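Long-range contact in xylulose kinase (PDB 3I8B), which probably phosphorylates D-xylulose at the expense of ATP, giving D-xylulose 5-phosphate and ADP, as a member of the FGGY carbohydrate kinase family: residues G72-M77 / G272-M277. Numbering follows the deposited sequence.
Sequences GQQHGM and GGDNAM
G72 and G273 form a parallel beta bridge, CA to CA 5.0 Å, where strands 65-72 and 267-273 end side by side in the N-terminal, actin-like ATPase domain of an FGGY kinase. Backbone bonding defines this join: G72 N donates to G272 O at 2.8 Å with an N-H...O angle of 152°, and D274 N, just past the N-cap residue G273 of helix 274-281, returns a weak bond to G72 O at 2.8 Å. G273 CA packs 3.9 Å from Q74 CG, close enough to leave little room for a side chain.

Beyond the bridge the contacts pass to side chains of the predicted active site. D274, the probable proton acceptor, has CG between its backbone N and carbonyl carbon (chi1 52°), which swings the carboxylate over the loop into van der Waals contact: D274 OD2 lies 3.5 Å from Q73 CA, and D274 OD1 approaches Q74 CG. D274 OD1 accepts a weak hydrogen bond from N275 N. A water accepts from Q74 N and donates to D274 OD2, its oxygen 3.0 Å from OD2. With an alanine in its place, N275 N and the water would probably lose the carboxylate oxygens that hold them.

Q74, predicted to bind substrate, meets N275 with amide planes 69° apart, Q74 NE2 making a weak hydrogen bond to N275 OD1, 3.1 Å.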
ATOM      1  N   GLY A  72      -8.465  -2.552  -2.483  1.00  8.42           N
ATOM      2  CA  GLY A  72      -7.757  -3.280  -3.513  1.00  9.76           C
ATOM      3  C   GLY A  72      -6.242  -3.229  -3.420  1.00  8.56           C
ATOM      4  O   GLY A  72      -5.661  -2.270  -2.882  1.00  9.50           O
ATOM      5  N   GLN A  73      -5.594  -4.259  -3.954  1.00  7.68           N
ATOM      6  CA  GLN A  73      -4.143  -4.200  -4.135  1.00 12.51           C
ATOM      7  C   GLN A  73      -3.824  -2.914  -4.916  1.00 10.13           C
ATOM      8  O   GLN A  73      -4.510  -2.593  -5.881  1.00  8.77           O
ATOM      9  CB  GLN A  73      -3.634  -5.440  -4.882  1.00  9.94           C
ATOM     10  CG  GLN A  73      -4.454  -5.819  -6.110  1.00  8.68           C
ATOM     11  CD  GLN A  73      -3.815  -6.945  -6.911  1.00 13.66           C
ATOM     12  OE1 GLN A  73      -2.596  -6.974  -7.091  1.00 11.98           O
ATOM     13  NE2 GLN A  73      -4.633  -7.879  -7.391  1.00 11.43           N
ATOM     14  N   GLN A  74      -2.798  -2.175  -4.489  1.00 12.19           N
ATOM     15  CA  GLN A  74      -2.493  -0.877  -5.091  1.00 10.85           C
ATOM     16  C   GLN A  74      -1.876  -0.989  -6.487  1.00 10.81           C
ATOM     17  O   GLN A  74      -1.406  -2.058  -6.873  1.00 11.10           O
ATOM     18  CB  GLN A  74      -1.589  -0.047  -4.171  1.00 10.94           C
ATOM     19  CG  GLN A  74      -2.202   0.273  -2.794  1.00 12.02           C
ATOM     20  CD  GLN A  74      -1.581   1.499  -2.125  1.00 16.96           C
ATOM     21  OE1 GLN A  74      -1.538   2.605  -2.700  1.00 17.61           O
ATOM     22  NE2 GLN A  74      -1.112   1.317  -0.899  1.00 13.02           N
ATOM     23  N   HIS A  75      -1.928   0.110  -7.246  1.00 10.26           N
ATOM     24  CA  HIS A  75      -1.092   0.314  -8.445  1.00 11.82           C
ATOM     25  C   HIS A  75      -1.496  -0.465  -9.705  1.00 13.00           C
ATOM     26  O   HIS A  75      -1.307   0.020 -10.819  1.00 13.46           O
ATOM     27  CB  HIS A  75       0.394   0.040  -8.117  1.00  8.46           C
ATOM     28  CG  HIS A  75       0.860   0.682  -6.844  1.00 10.82           C
ATOM     29  ND1 HIS A  75       1.334  -0.041  -5.769  1.00 11.17           N
ATOM     30  CD2 HIS A  75       0.913   1.983  -6.470  1.00 11.36           C
ATOM     31  CE1 HIS A  75       1.673   0.784  -4.794  1.00  7.78           C
ATOM     32  NE2 HIS A  75       1.415   2.018  -5.189  1.00 14.25           N
ATOM     33  N   GLY A  76      -2.046  -1.667  -9.534  1.00 10.18           N
ATOM     34  CA  GLY A  76      -2.344  -2.515 -10.673  1.00  7.51           C
ATOM     35  C   GLY A  76      -2.967  -1.762 -11.837  1.00  9.97           C
ATOM     36  O   GLY A  76      -4.016  -1.104 -11.696  1.00  8.84           O
HETATM   37  N   MSE A  77      -2.347  -1.877 -13.008  1.00  9.02           N
HETATM   38  CA  MSE A  77      -2.819  -1.166 -14.194  1.00  8.94           C
HETATM   39  C   MSE A  77      -3.896  -1.948 -14.949  1.00  9.45           C
HETATM   40  O   MSE A  77      -3.603  -2.992 -15.538  1.00 11.32           O
HETATM   41  CB  MSE A  77      -1.651  -0.878 -15.156  1.00  9.65           C
HETATM   42  CG  MSE A  77      -2.087  -0.247 -16.475  1.00  9.82           C
HETATM   43 SE   MSE A  77      -0.887  -0.609 -18.021  1.00 21.46          SE
HETATM   44  CE  MSE A  77      -1.269  -2.537 -18.264  1.00  9.46           C
ATOM     45  N   GLY A 272     -10.706   1.973  -1.861  1.00  9.90           N
ATOM     46  CA  GLY A 272      -9.357   2.451  -1.606  1.00  9.59           C
ATOM     47  C   GLY A 272      -8.263   1.416  -1.788  1.00 11.41           C
ATOM     48  O   GLY A 272      -8.544   0.234  -2.056  1.00 10.75           O
ATOM     49  N   GLY A 273      -7.014   1.857  -1.636  1.00  9.76           N
ATOM     50  CA  GLY A 273      -5.862   0.955  -1.694  1.00 12.00           C
ATOM     51  C   GLY A 273      -5.708   0.174  -0.395  1.00 11.89           C
ATOM     52  O   GLY A 273      -6.150   0.636   0.674  1.00  9.73           O
ATOM     53  N   ASP A 274      -5.095  -1.006  -0.471  1.00 10.86           N
ATOM     54  CA  ASP A 274      -5.084  -1.901   0.684  1.00 10.86           C
ATOM     55  C   ASP A 274      -4.432  -1.310   1.935  1.00 14.85           C
ATOM     56  O   ASP A 274      -5.003  -1.387   3.017  1.00 11.14           O
ATOM     57  CB  ASP A 274      -4.536  -3.301   0.354  1.00 11.48           C
ATOM     58  CG  ASP A 274      -3.182  -3.276  -0.348  1.00 15.69           C
ATOM     59  OD1 ASP A 274      -2.480  -2.240  -0.342  1.00 15.25           O
ATOM     60  OD2 ASP A 274      -2.829  -4.322  -0.920  1.00 15.62           O
ATOM     61  N   ASN A 275      -3.241  -0.729   1.806  1.00 13.53           N
ATOM     62  CA  ASN A 275      -2.594  -0.134   2.975  1.00 11.06           C
ATOM     63  C   ASN A 275      -3.477   0.860   3.740  1.00 11.79           C
ATOM     64  O   ASN A 275      -3.594   0.772   4.966  1.00 12.58           O
ATOM     65  CB  ASN A 275      -1.271   0.511   2.587  1.00 12.77           C
ATOM     66  CG  ASN A 275      -0.217  -0.514   2.228  1.00 16.11           C
ATOM     67  OD1 ASN A 275       0.328  -0.507   1.120  1.00 14.50           O
ATOM     68  ND2 ASN A 275       0.046  -1.432   3.153  1.00 11.75           N
ATOM     69  N   ALA A 276      -4.081   1.808   3.025  1.00  9.62           N
ATOM     70  CA  ALA A 276      -4.977   2.786   3.642  1.00 10.53           C
ATOM     71  C   ALA A 276      -6.287   2.180   4.163  1.00 11.33           C
ATOM     72  O   ALA A 276      -6.866   2.653   5.152  1.00  8.58           O
ATOM     73  CB  ALA A 276      -5.289   3.921   2.670  1.00 10.47           C
HETATM   74  N   MSE A 277      -6.783   1.161   3.479  1.00 10.14           N
HETATM   75  CA  MSE A 277      -8.028   0.560   3.915  1.00 12.50           C
HETATM   76  C   MSE A 277      -7.764  -0.170   5.237  1.00 13.03           C
HETATM   77  O   MSE A 277      -8.531  -0.021   6.188  1.00 12.20           O
HETATM   78  CB  MSE A 277      -8.612  -0.369   2.839  1.00 11.19           C
HETATM   79  CG  MSE A 277      -9.125   0.367   1.596  1.00 10.87           C
HETATM   80 SE   MSE A 277     -11.083   0.817   1.620  1.00 29.81          SE
HETATM   81  CE  MSE A 277     -11.034   2.249   2.969  1.00  7.54           C
TER
HETATM   82  O   HOH W   1      -0.740  -3.817  -2.948  1.00 16.48           O